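Local coordinates for protein N-acetyl-beta-D glucosaminidase (Rhizomucor miehei CAU432, PDB 4ZM6) that probably hydrolyses beta-N-acetylglucosaminides as a family 3 glycosidase and, through a GCN5-related region that binds acetyl-CoA, acts as a glucosamine N-acetyltransferase, at residues A[173-178]-A[224-229]; A[380-385]-A[511-516]; A[577-582]-A[599-604]; A[684-689]-A[835-840]. All blocks are in the same frame, centred on the assembly; numbering follows the deposited sequence.

Contact 1. Residues A[173-178]-A[224-229]; sequences KVATSI and CPTSVM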
loop_
_atom_site.group_PDB
_atom_site.type_symbol
_atom_site.label_atom_id
_atom_site.label_comp_id
_atom_site.label_asym_id
_atom_site.label_seq_id
_atom_site.Cartn_x
_atom_site.Cartn_y
_atom_site.Cartn_z
ATOM N N LYS A 173 -6.748 29.191 -2.549
ATOM C CA LYS A 173 -6.732 29.772 -3.898
ATOM C C LYS A 173 -5.330 30.202 -4.356
ATOM O O LYS A 173 -5.167 31.259 -4.964
ATOM C CB LYS A 173 -7.718 30.947 -3.985
ATOM N N VAL A 174 -4.331 29.368 -4.069
ATOM C CA VAL A 174 -2.940 29.620 -4.464
ATOM C C VAL A 174 -2.377 28.371 -5.139
ATOM O O VAL A 174 -2.487 27.275 -4.596
ATOM C CB VAL A 174 -2.070 29.969 -3.240
ATOM C CG1 VAL A 174 -0.596 30.011 -3.608
ATOM C CG2 VAL A 174 -2.504 31.296 -2.639
ATOM N N ALA A 175 -1.761 28.542 -6.307
ATOM C CA ALA A 175 -1.233 27.412 -7.081
ATOM C C ALA A 175 0.006 26.803 -6.423
ATOM O O ALA A 175 0.646 27.440 -5.587
ATOM C CB ALA A 175 -0.918 27.847 -8.503
ATOM N N THR A 176 0.334 25.568 -6.798
ATOM C CA THR A 176 1.456 24.851 -6.186
ATOM C C THR A 176 2.386 24.210 -7.212
ATOM O O THR A 176 2.059 24.089 -8.390
ATOM C CB THR A 176 0.977 23.761 -5.198
ATOM O OG1 THR A 176 0.115 22.828 -5.865
ATOM C CG2 THR A 176 0.243 24.387 -4.023
ATOM N N SER A 177 3.559 23.817 -6.730
ATOM C CA SER A 177 4.554 23.123 -7.530
ATOM C C SER A 177 5.303 22.179 -6.616
ATOM O O SER A 177 6.073 22.615 -5.761
ATOM C CB SER A 177 5.537 24.102 -8.166
ATOM O OG SER A 177 4.878 24.964 -9.071
ATOM N N ILE A 178 5.052 20.884 -6.775
ATOM C CA ILE A 178 5.804 19.888 -6.028
ATOM C C ILE A 178 7.183 19.743 -6.681
ATOM O O ILE A 178 7.294 19.676 -7.912
ATOM C CB ILE A 178 5.056 18.536 -5.895
ATOM C CG1 ILE A 178 4.587 17.997 -7.244
ATOM C CG2 ILE A 178 3.857 18.698 -4.977
ATOM C CD1 ILE A 178 4.241 16.529 -7.207
ATOM N N CYS A 224 -4.306 17.077 -5.045
ATOM C CA CYS A 224 -3.474 16.839 -6.222
ATOM C C CYS A 224 -2.902 18.174 -6.683
ATOM O O CYS A 224 -3.650 19.146 -6.810
ATOM C CB CYS A 224 -4.280 16.200 -7.348
ATOM S SG CYS A 224 -3.322 15.908 -8.857
ATOM N N PRO A 225 -1.580 18.233 -6.930
ATOM C CA PRO A 225 -0.969 19.519 -7.249
ATOM C C PRO A 225 -1.290 19.980 -8.663
ATOM O O PRO A 225 -1.592 19.160 -9.531
ATOM C CB PRO A 225 0.526 19.248 -7.089
ATOM C CG PRO A 225 0.675 17.803 -7.395
ATOM C CD PRO A 225 -0.596 17.136 -6.959
ATOM N N THR A 226 -1.187 21.286 -8.883
ATOM C CA THR A 226 -1.583 21.905 -10.140
ATOM C C THR A 226 -0.392 22.059 -11.074
ATOM O O THR A 226 -0.575 22.251 -12.275
ATOM C CB THR A 226 -2.238 23.280 -9.909
ATOM O OG1 THR A 226 -1.447 24.056 -9.000
ATOM C CG2 THR A 226 -3.635 23.112 -9.343
ATOM N N SER A 227 0.820 21.983 -10.520
ATOM C CA SER A 227 2.037 21.938 -11.323
ATOM C C SER A 227 3.124 21.077 -10.670
ATOM O O SER A 227 3.082 20.795 -9.469
ATOM C CB SER A 227 2.572 23.352 -11.578
ATOM O OG SER A 227 3.375 23.808 -10.504
ATOM N N VAL A 228 4.091 20.664 -11.484
ATOM C CA VAL A 228 5.240 19.890 -11.024
ATOM C C VAL A 228 6.521 20.556 -11.524
ATOM O O VAL A 228 6.620 20.900 -12.696
ATOM C CB VAL A 228 5.185 18.442 -11.554
ATOM C CG1 VAL A 228 6.447 17.673 -11.175
ATOM C CG2 VAL A 228 3.947 17.728 -11.028
ATOM N N MET A 229 7.497 20.730 -10.638
ATOM C CA MET A 229 8.771 21.334 -11.013
ATOM C C MET A 229 9.873 20.280 -11.152
ATOM O O MET A 229 10.070 19.439 -10.272
ATOM C CB MET A 229 9.190 22.384 -9.989
ATOM C CG MET A 229 10.398 23.212 -10.411
ATOM S SD MET A 229 11.042 24.216 -9.068
ATOM C CE MET A 229 9.776 25.475 -8.976
#
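I178 and V228 form the tight end of this contact, paired as a parallel bridge. Their side chains turn to the same face of the sheet and meet at an oblique angle, CG1 of I178 lying 3.8 Å from CG2 of V228. The I178 torsion (chi1 52°) sets CG1 between backbone N and carbonyl carbon, and CD1 beyond it reaches CG of P225, also at 3.8 Å. F213 and A216 of helix 211-217 and V166 of helix 155-171 close over this apolar cluster. Two backbone bonds join the strands here, one sound and one weak: M229 N donates to I178 O at 2.9 Å (171° at the hydrogen), I178 N to S227 O at 3.3 Å.

Toward the loop end, side-chain oxygens take over from carbon packing. S227 OG donates to T176 O, and S177 OG is hydrogen-bonded to W129 NE1. T226, partly exposed, marks the looser side: its OG1 accepts a nearly straight bond from T176 N, 3.2 Å long, and A175 CB comes only to 3.9 Å of that oxygen. F340 of helix 323-340 lies against both A175 and T226. Two successive parallel strands, 178-181 and 227-230, with helix 211-217 on the chain that connects them, form a beta-alpha-beta crossover of the TIM-barrel-like family 3 hydrolase domain.

Contact 2. Residues A[380-385]-A[511-516]; sequences NTLPIR and RLIFGE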
loop_
_atom_site.group_PDB
_atom_site.type_symbol
_atom_site.label_atom_id
_atom_site.label_comp_id
_atom_site.label_asym_id
_atom_site.label_seq_id
_atom_site.Cartn_x
_atom_site.Cartn_y
_atom_site.Cartn_z
ATOM N N ASN A 380 20.900 13.836 32.247
ATOM C CA ASN A 380 19.725 14.620 32.649
ATOM C C ASN A 380 20.022 16.103 32.899
ATOM O O ASN A 380 19.376 16.737 33.728
ATOM C CB ASN A 380 19.035 13.995 33.866
ATOM C CG ASN A 380 18.295 12.719 33.521
ATOM O OD1 ASN A 380 17.181 12.756 33.004
ATOM N ND2 ASN A 380 18.908 11.581 33.816
ATOM N N THR A 381 20.987 16.646 32.157
ATOM C CA THR A 381 21.313 18.065 32.195
ATOM C C THR A 381 20.063 18.899 31.929
ATOM O O THR A 381 19.804 19.877 32.632
ATOM C CB THR A 381 22.385 18.402 31.140
ATOM O OG1 THR A 381 23.518 17.540 31.313
ATOM C CG2 THR A 381 22.831 19.856 31.254
ATOM N N LEU A 382 19.299 18.504 30.913
ATOM C CA LEU A 382 18.026 19.140 30.605
ATOM C C LEU A 382 16.918 18.505 31.429
ATOM O O LEU A 382 16.900 17.292 31.597
ATOM C CB LEU A 382 17.660 18.971 29.132
ATOM C CG LEU A 382 18.508 19.658 28.061
ATOM C CD1 LEU A 382 17.877 19.400 26.698
ATOM C CD2 LEU A 382 18.642 21.148 28.333
ATOM N N PRO A 383 15.979 19.317 31.938
ATOM C CA PRO A 383 15.945 20.773 31.813
ATOM C C PRO A 383 16.934 21.402 32.772
ATOM O O PRO A 383 17.221 20.815 33.820
ATOM C CB PRO A 383 14.512 21.126 32.198
ATOM C CG PRO A 383 14.098 20.042 33.129
ATOM C CD PRO A 383 14.849 18.804 32.731
ATOM N N ILE A 384 17.472 22.563 32.397
ATOM C CA ILE A 384 18.409 23.284 33.264
ATOM C C ILE A 384 17.637 24.220 34.185
ATOM O O ILE A 384 16.628 24.820 33.792
ATOM C CB ILE A 384 19.513 24.051 32.486
ATOM C CG1 ILE A 384 18.949 25.203 31.643
ATOM C CG2 ILE A 384 20.295 23.095 31.604
ATOM C CD1 ILE A 384 20.014 26.170 31.170
ATOM N N ARG A 385 18.102 24.308 35.424
ATOM C CA ARG A 385 17.471 25.152 36.427
ATOM C C ARG A 385 18.585 25.892 37.139
ATOM O O ARG A 385 18.858 25.628 38.315
ATOM C CB ARG A 385 16.659 24.317 37.424
ATOM C CG ARG A 385 15.604 23.410 36.800
ATOM C CD ARG A 385 15.239 22.283 37.752
ATOM N NE ARG A 385 14.505 21.200 37.103
ATOM C CZ ARG A 385 13.242 21.280 36.688
ATOM N NH1 ARG A 385 12.549 22.411 36.825
ATOM N NH2 ARG A 385 12.666 20.220 36.122
ATOM N N ARG A 511 12.695 27.460 25.591
ATOM C CA ARG A 511 11.630 26.937 26.456
ATOM C C ARG A 511 11.882 25.477 26.843
ATOM O O ARG A 511 11.687 25.087 27.998
ATOM C CB ARG A 511 10.270 27.054 25.769
ATOM C CG ARG A 511 9.850 28.482 25.472
ATOM C CD ARG A 511 8.369 28.558 25.167
ATOM N NE ARG A 511 7.578 28.432 26.389
ATOM C CZ ARG A 511 6.309 28.029 26.440
ATOM N NH1 ARG A 511 5.653 27.693 25.333
ATOM N NH2 ARG A 511 5.693 27.952 27.618
ATOM N N LEU A 512 12.332 24.688 25.868
ATOM C CA LEU A 512 12.651 23.281 26.083
ATOM C C LEU A 512 13.830 23.137 27.037
ATOM O O LEU A 512 13.796 22.312 27.950
ATOM C CB LEU A 512 12.981 22.596 24.755
ATOM C CG LEU A 512 12.400 21.200 24.518
ATOM C CD1 LEU A 512 13.058 20.587 23.289
ATOM C CD2 LEU A 512 12.574 20.295 25.726
ATOM N N ILE A 513 14.865 23.945 26.816
ATOM C CA ILE A 513 16.083 23.899 27.631
ATOM C C ILE A 513 15.800 24.245 29.096
ATOM O O ILE A 513 16.332 23.599 29.999
ATOM C CB ILE A 513 17.191 24.804 27.027
ATOM C CG1 ILE A 513 17.763 24.142 25.764
ATOM C CG2 ILE A 513 18.322 25.063 28.020
ATOM C CD1 ILE A 513 18.562 25.070 24.875
ATOM N N PHE A 514 14.948 25.239 29.333
ATOM C CA PHE A 514 14.564 25.609 30.700
ATOM C C PHE A 514 13.368 24.817 31.247
ATOM O O PHE A 514 12.845 25.141 32.310
ATOM C CB PHE A 514 14.311 27.117 30.794
ATOM C CG PHE A 514 15.568 27.926 30.726
ATOM C CD1 PHE A 514 16.128 28.246 29.504
ATOM C CD2 PHE A 514 16.216 28.328 31.885
ATOM C CE1 PHE A 514 17.299 28.971 29.433
ATOM C CE2 PHE A 514 17.391 29.056 31.822
ATOM C CZ PHE A 514 17.933 29.381 30.591
ATOM N N GLY A 515 12.941 23.780 30.536
ATOM C CA GLY A 515 11.908 22.885 31.042
ATOM C C GLY A 515 10.502 23.454 31.109
ATOM O O GLY A 515 9.651 22.911 31.807
ATOM N N GLU A 516 10.251 24.535 30.380
ATOM C CA GLU A 516 8.925 25.141 30.335
ATOM C C GLU A 516 8.003 24.316 29.459
ATOM O O GLU A 516 6.790 24.329 29.630
ATOM C CB GLU A 516 9.011 26.551 29.757
ATOM C CG GLU A 516 9.831 27.518 30.589
ATOM C CD GLU A 516 9.963 28.876 29.937
ATOM O OE1 GLU A 516 10.724 29.713 30.474
ATOM O OE2 GLU A 516 9.314 29.104 28.893
#
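With chi1 at 66°, I384 holds CG1 between its backbone N and carbonyl carbon, beside CG2 of I513, which in turn stands anti to its own N; the two side chains lie side by side, pointing the same way, with I384 CG1 3.7 Å from I513 CG2. One carbon further out, CD1 of I384 sits over one face of the F514 ring, a CH-pi contact 4.1 Å from the centroid and 22° off the normal, displaced toward the rim. L382 adds a second apolar contact to the isoleucine, its CD2 lying 3.9 Å from I513 CG2.

Helix 503-513 stops here in a Schellman motif: E516 N returns to R511 O and G515 N to L512 O, with G515 at positive phi as the C-prime residue. The I513 carbonyl is turned to the incoming loop, and I384 N meets it almost end-on at 2.9 Å. P383, preceded by a cis peptide, brings its CA within 3.4 Å of the same I513 O and lays CB against CA of G515. Behind the turn, R511 NE donates in its guanidinium plane to E516 OE2 at 3.1 Å. Each partner of that salt bridge has a second one, R511 with D369 and E516 with R422.

Contact 3. Residues A[577-582]-A[599-604]; sequences QRAKLQ and ATQIVV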
loop_
_atom_site.group_PDB
_atom_site.type_symbol
_atom_site.label_atom_id
_atom_site.label_comp_id
_atom_site.label_asym_id
_atom_site.label_seq_id
_atom_site.Cartn_x
_atom_site.Cartn_y
_atom_site.Cartn_z
ATOM N N GLN A 577 -20.465 -1.464 11.341
ATOM C CA GLN A 577 -20.470 -2.385 10.202
ATOM C C GLN A 577 -21.264 -1.861 8.995
ATOM O O GLN A 577 -20.936 -2.193 7.864
ATOM C CB GLN A 577 -20.967 -3.772 10.623
ATOM C CG GLN A 577 -20.136 -4.450 11.712
ATOM C CD GLN A 577 -18.635 -4.273 11.535
ATOM O OE1 GLN A 577 -17.942 -3.767 12.431
ATOM N NE2 GLN A 577 -18.127 -4.681 10.380
ATOM N N ARG A 578 -22.276 -1.027 9.234
ATOM C CA ARG A 578 -23.122 -0.494 8.158
ATOM C C ARG A 578 -22.559 0.762 7.473
ATOM O O ARG A 578 -23.107 1.221 6.464
ATOM C CB ARG A 578 -24.527 -0.178 8.692
ATOM C CG ARG A 578 -25.321 -1.385 9.165
ATOM C CD ARG A 578 -25.757 -2.310 8.031
ATOM N NE ARG A 578 -26.661 -1.681 7.058
ATOM C CZ ARG A 578 -27.372 -2.343 6.139
ATOM N NH1 ARG A 578 -27.318 -3.670 6.050
ATOM N NH2 ARG A 578 -28.157 -1.683 5.301
ATOM N N ALA A 579 -21.487 1.327 8.022
ATOM C CA ALA A 579 -20.871 2.525 7.449
ATOM C C ALA A 579 -20.419 2.255 6.024
ATOM O O ALA A 579 -19.794 1.231 5.761
ATOM C CB ALA A 579 -19.690 2.972 8.297
ATOM N N LYS A 580 -20.751 3.172 5.117
ATOM C CA LYS A 580 -20.414 3.040 3.700
ATOM C C LYS A 580 -18.967 3.424 3.453
ATOM O O LYS A 580 -18.462 4.373 4.052
ATOM C CB LYS A 580 -21.302 3.947 2.844
ATOM C CG LYS A 580 -22.742 3.490 2.691
ATOM C CD LYS A 580 -23.440 4.286 1.594
ATOM C CE LYS A 580 -24.896 3.873 1.420
ATOM N NZ LYS A 580 -25.056 2.423 1.105
ATOM N N LEU A 581 -18.305 2.706 2.548
ATOM C CA LEU A 581 -16.903 2.978 2.240
ATOM C C LEU A 581 -16.155 3.257 3.530
ATOM O O LEU A 581 -15.430 4.238 3.644
ATOM C CB LEU A 581 -16.781 4.177 1.297
ATOM C CG LEU A 581 -17.466 4.020 -0.058
ATOM C CD1 LEU A 581 -17.344 5.300 -0.866
ATOM C CD2 LEU A 581 -16.885 2.841 -0.819
ATOM N N GLN A 582 -16.353 2.385 4.506
ATOM C CA GLN A 582 -15.850 2.619 5.842
ATOM C C GLN A 582 -14.340 2.582 5.860
ATOM O O GLN A 582 -13.717 1.957 5.007
ATOM C CB GLN A 582 -16.395 1.576 6.826
ATOM C CG GLN A 582 -15.848 0.166 6.647
ATOM C CD GLN A 582 -16.313 -0.770 7.739
ATOM O OE1 GLN A 582 -15.504 -1.385 8.432
ATOM N NE2 GLN A 582 -17.623 -0.869 7.912
ATOM N N ALA A 599 -13.911 6.361 13.886
ATOM C CA ALA A 599 -14.826 5.811 12.886
ATOM C C ALA A 599 -15.024 6.821 11.771
ATOM O O ALA A 599 -14.918 8.024 11.993
ATOM C CB ALA A 599 -16.157 5.469 13.519
ATOM N N THR A 600 -15.383 6.322 10.593
ATOM C CA THR A 600 -15.211 7.061 9.347
ATOM C C THR A 600 -15.993 6.415 8.198
ATOM O O THR A 600 -15.969 5.200 8.030
ATOM C CB THR A 600 -13.705 7.137 8.991
ATOM O OG1 THR A 600 -13.165 8.364 9.479
ATOM C CG2 THR A 600 -13.448 7.059 7.488
ATOM N N GLN A 601 -16.673 7.241 7.409
ATOM C CA GLN A 601 -17.370 6.776 6.213
ATOM C C GLN A 601 -17.339 7.848 5.129
ATOM O O GLN A 601 -17.095 9.021 5.417
ATOM C CB GLN A 601 -18.812 6.343 6.544
ATOM C CG GLN A 601 -19.859 7.438 6.720
ATOM C CD GLN A 601 -21.288 6.898 6.636
ATOM O OE1 GLN A 601 -21.511 5.696 6.471
ATOM N NE2 GLN A 601 -22.264 7.791 6.744
ATOM N N ILE A 602 -17.558 7.434 3.884
ATOM C CA ILE A 602 -17.603 8.358 2.752
ATOM C C ILE A 602 -18.916 8.164 2.004
ATOM O O ILE A 602 -19.272 7.044 1.637
ATOM C CB ILE A 602 -16.408 8.157 1.793
ATOM C CG1 ILE A 602 -15.118 8.639 2.451
ATOM C CG2 ILE A 602 -16.622 8.913 0.485
ATOM C CD1 ILE A 602 -13.859 8.234 1.711
ATOM N N VAL A 603 -19.621 9.270 1.786
ATOM C CA VAL A 603 -20.931 9.265 1.147
ATOM C C VAL A 603 -20.917 10.254 -0.010
ATOM O O VAL A 603 -20.237 11.275 0.049
ATOM C CB VAL A 603 -22.028 9.655 2.162
ATOM C CG1 VAL A 603 -23.329 10.038 1.468
ATOM C CG2 VAL A 603 -22.267 8.514 3.136
ATOM N N VAL A 604 -21.669 9.946 -1.060
ATOM C CA VAL A 604 -21.789 10.835 -2.210
ATOM C C VAL A 604 -23.059 11.692 -2.108
ATOM O O VAL A 604 -24.156 11.165 -1.928
ATOM C CB VAL A 604 -21.807 10.031 -3.520
ATOM C CG1 VAL A 604 -21.940 10.966 -4.708
ATOM C CG2 VAL A 604 -20.545 9.188 -3.640
#
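A579 meets the strand first, setting its CB against the aliphatic start of Q601, 3.9 Å from that residue's CB. M614 of the neighbouring strand 608-618 touches both A579 and Q601.

K580 follows, using its backbone N and O in the two hydrogen bonds that cross the contact. Its N donates to Q601 OE1 at 3.0 Å, approaching 20° out of the plane of the amide carbonyl, and its O accepts from I602 N at 3.2 Å with an angle of 158° at the hydrogen. Q601 can serve the first because its chain is extended beyond CG (chi2 163°), which carries the amide out to the loop. The lysine chain beyond CB leads away from the strand.

L581 takes up left-handed backbone angles and turns the chain. Its side chain crosses that of I602 obliquely: CD1 is 3.6 Å from I602 O and 3.9 Å from I602 CG2. The leucine is exposed, whereas I602 is buried against H638 and Q642 of helix 627-642.

Q582 ends the walk with a CA-H...O contact to T600 O, 3.4 Å long, and K583 then bonds to the T600 backbone as the chain heads for strand 585-588 of the GNAT sheet.

The buried amide of Q601 is therefore spoken for at both ends: OE1 takes the K580 N-H, while NE2 gives to Q612 OE1 and Y653 O. That pattern fixes which way round the amide lies and ties loop to strand through a side-chain bond that adds to the backbone bond from I602 N to K580 O.

Contact 4. Residues A[684-689]-A[835-840]; sequences NLVHDL and WVELLD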
loop_
_atom_site.group_PDB
_atom_site.type_symbol
_atom_site.label_atom_id
_atom_site.label_comp_id
_atom_site.label_asym_id
_atom_site.label_seq_id
_atom_site.Cartn_x
_atom_site.Cartn_y
_atom_site.Cartn_z
ATOM N N ASN A 684 -25.080 28.201 15.927
ATOM C CA ASN A 684 -26.297 27.695 16.563
ATOM C C ASN A 684 -26.209 26.197 16.823
ATOM O O ASN A 684 -25.354 25.511 16.262
ATOM C CB ASN A 684 -27.519 27.997 15.692
ATOM C CG ASN A 684 -27.421 27.376 14.307
ATOM O OD1 ASN A 684 -27.892 26.261 14.083
ATOM N ND2 ASN A 684 -26.794 28.092 13.374
ATOM N N LEU A 685 -27.101 25.697 17.673
ATOM C CA LEU A 685 -27.149 24.276 18.008
ATOM C C LEU A 685 -28.174 23.535 17.154
ATOM O O LEU A 685 -28.928 24.138 16.385
ATOM C CB LEU A 685 -27.472 24.080 19.492
ATOM C CG LEU A 685 -26.400 24.508 20.499
ATOM C CD1 LEU A 685 -26.857 24.184 21.913
ATOM C CD2 LEU A 685 -25.056 23.849 20.220
ATOM N N VAL A 686 -28.166 22.213 17.296
ATOM C CA VAL A 686 -29.079 21.313 16.611
ATOM C C VAL A 686 -29.509 20.292 17.658
ATOM O O VAL A 686 -28.712 19.936 18.527
ATOM C CB VAL A 686 -28.379 20.667 15.394
ATOM C CG1 VAL A 686 -28.752 19.201 15.219
ATOM C CG2 VAL A 686 -28.688 21.453 14.129
ATOM N N HIS A 687 -30.756 19.826 17.579
ATOM C CA HIS A 687 -31.370 19.080 18.686
ATOM C C HIS A 687 -31.962 17.720 18.314
ATOM O O HIS A 687 -32.467 17.527 17.204
ATOM C CB HIS A 687 -32.481 19.922 19.308
ATOM C CG HIS A 687 -32.088 21.342 19.562
ATOM N ND1 HIS A 687 -31.428 21.737 20.706
ATOM C CD2 HIS A 687 -32.256 22.459 18.817
ATOM C CE1 HIS A 687 -31.211 23.040 20.655
ATOM N NE2 HIS A 687 -31.703 23.501 19.520
ATOM N N ASP A 688 -31.879 16.791 19.265
ATOM C CA ASP A 688 -32.701 15.586 19.283
ATOM C C ASP A 688 -33.842 15.826 20.270
ATOM O O ASP A 688 -33.613 16.349 21.363
ATOM C CB ASP A 688 -31.893 14.363 19.743
ATOM C CG ASP A 688 -30.982 13.802 18.659
ATOM O OD1 ASP A 688 -30.992 14.303 17.522
ATOM O OD2 ASP A 688 -30.228 12.855 18.958
ATOM N N LEU A 689 -35.057 15.431 19.890
ATOM C CA LEU A 689 -36.238 15.600 20.741
ATOM C C LEU A 689 -36.707 14.276 21.329
ATOM O O LEU A 689 -36.477 13.217 20.745
ATOM C CB LEU A 689 -37.380 16.222 19.943
ATOM C CG LEU A 689 -37.043 17.433 19.072
ATOM C CD1 LEU A 689 -38.299 17.961 18.404
ATOM C CD2 LEU A 689 -36.381 18.537 19.884
ATOM N N TRP A 835 -32.252 15.242 15.169
ATOM C CA TRP A 835 -31.646 16.268 14.321
ATOM C C TRP A 835 -32.700 17.195 13.726
ATOM O O TRP A 835 -33.000 17.122 12.532
ATOM C CB TRP A 835 -30.803 15.609 13.219
ATOM C CG TRP A 835 -29.944 16.553 12.396
ATOM C CD1 TRP A 835 -29.989 17.924 12.380
ATOM C CD2 TRP A 835 -28.944 16.179 11.441
ATOM N NE1 TRP A 835 -29.066 18.418 11.492
ATOM C CE2 TRP A 835 -28.413 17.371 10.900
ATOM C CE3 TRP A 835 -28.442 14.952 10.994
ATOM C CZ2 TRP A 835 -27.402 17.373 9.935
ATOM C CZ3 TRP A 835 -27.435 14.954 10.030
ATOM C CH2 TRP A 835 -26.928 16.159 9.511
ATOM N N VAL A 836 -33.253 18.063 14.569
ATOM C CA VAL A 836 -34.223 19.067 14.131
ATOM C C VAL A 836 -34.009 20.395 14.848
ATOM O O VAL A 836 -33.358 20.459 15.895
ATOM C CB VAL A 836 -35.682 18.605 14.346
ATOM C CG1 VAL A 836 -35.998 17.401 13.468
ATOM C CG2 VAL A 836 -35.957 18.302 15.817
ATOM N N GLU A 837 -34.573 21.448 14.265
ATOM C CA GLU A 837 -34.409 22.811 14.770
ATOM C C GLU A 837 -35.724 23.512 15.123
ATOM O O GLU A 837 -35.756 24.320 16.050
ATOM C CB GLU A 837 -33.647 23.653 13.748
ATOM C CG GLU A 837 -32.336 23.031 13.301
ATOM C CD GLU A 837 -31.428 24.027 12.609
ATOM O OE1 GLU A 837 -31.140 23.823 11.411
ATOM O OE2 GLU A 837 -31.005 25.013 13.260
ATOM N N LEU A 838 -36.796 23.223 14.386
ATOM C CA LEU A 838 -38.092 23.871 14.613
ATOM C C LEU A 838 -38.758 23.320 15.874
ATOM O O LEU A 838 -39.703 22.533 15.804
ATOM C CB LEU A 838 -39.000 23.711 13.381
ATOM C CG LEU A 838 -38.843 24.701 12.209
ATOM C CD1 LEU A 838 -37.543 25.504 12.233
ATOM C CD2 LEU A 838 -38.995 23.977 10.874
ATOM N N LEU A 839 -38.252 23.759 17.024
ATOM C CA LEU A 839 -38.673 23.230 18.322
ATOM C C LEU A 839 -40.110 23.588 18.684
ATOM O O LEU A 839 -40.771 22.825 19.388
ATOM C CB LEU A 839 -37.725 23.700 19.434
ATOM C CG LEU A 839 -36.526 22.803 19.777
ATOM C CD1 LEU A 839 -35.954 22.086 18.559
ATOM C CD2 LEU A 839 -35.446 23.620 20.479
ATOM N N ASP A 840 -40.587 24.739 18.217
ATOM C CA ASP A 840 -41.972 25.148 18.467
ATOM C C ASP A 840 -42.974 24.316 17.664
ATOM O O ASP A 840 -44.114 24.133 18.090
ATOM C CB ASP A 840 -42.158 26.644 18.175
ATOM C CG ASP A 840 -41.514 27.528 19.235
ATOM O OD1 ASP A 840 -41.448 27.102 20.408
ATOM O OD2 ASP A 840 -41.077 28.651 18.894
#
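H687 faces both W835 and V836, a G1 beta bulge where strand 686-692 pairs antiparallel with strand 830-836; the chain turns a corner at W835, which has positive phi. The bulge joins chain from the two acetyltransferase-like regions in one mixed sheet. V836 N donates to H687 O at 2.8 Å, and H687 N answers to V836 O at 3.2 Å.

The imidazole of H687 has a leucine methyl over one face and a carbonyl oxygen at its edge. L839 comes across it at about a right angle and puts CD2 over the face, 4.0 Å from the centroid and 19° off the normal, while V836 O lies at the rim, close to the ring plane. S852 OG takes up ND1, so the ring's rotation is also set from the next strand, 847-857.

Further along, L689 and V836 cross nearly perpendicularly, with L689 CD1 at 3.5 Å from V836 CG2. The other branch, CD2, reaches L839 CD1 at 3.8 Å, which links the strand to the start of helix 839-843, and Y842 of that helix backs both L689 and V836.

On the opposite face from H687, V686 approaches the indole of W835 obliquely, its CG1 nearest to W835 CD1. V686 CG2 is 4.1 Å from E837 CD.

In D688, chi1 -78° sets CG beside the backbone N, anti to the carbonyl carbon, from where OD1 turns to W835. OD2 is shared by Y832 OH and Y853 OH, and OD1 receives W835 N at 2.8 Å, nearly along the C-O axis.

How the contacts relate
The four contacts follow one another along the chain without overlap, and none touches another. Contact 1 belongs to the glycoside hydrolase domain, where 178-181, 227-230 and 264-267 are neighbouring parallel strands. Contact 2 lies about 41 Å from it, centre to centre, beside the mixed six-stranded sheet that follows. Contacts 3 and 4 belong to the C-terminal acetyltransferase part and are the nearest pair, centres about 25 Å apart; contact 3 is on strand 594-605, contact 4 in the larger mixed sheet. Acetyl-CoA stays about 9 Å from the T600 side chain and about 11 Å from those of L512 and W835, not touching them. The contacts thus sample separate parts of a multidomain chain joining a hydrolase to an acetyltransferase.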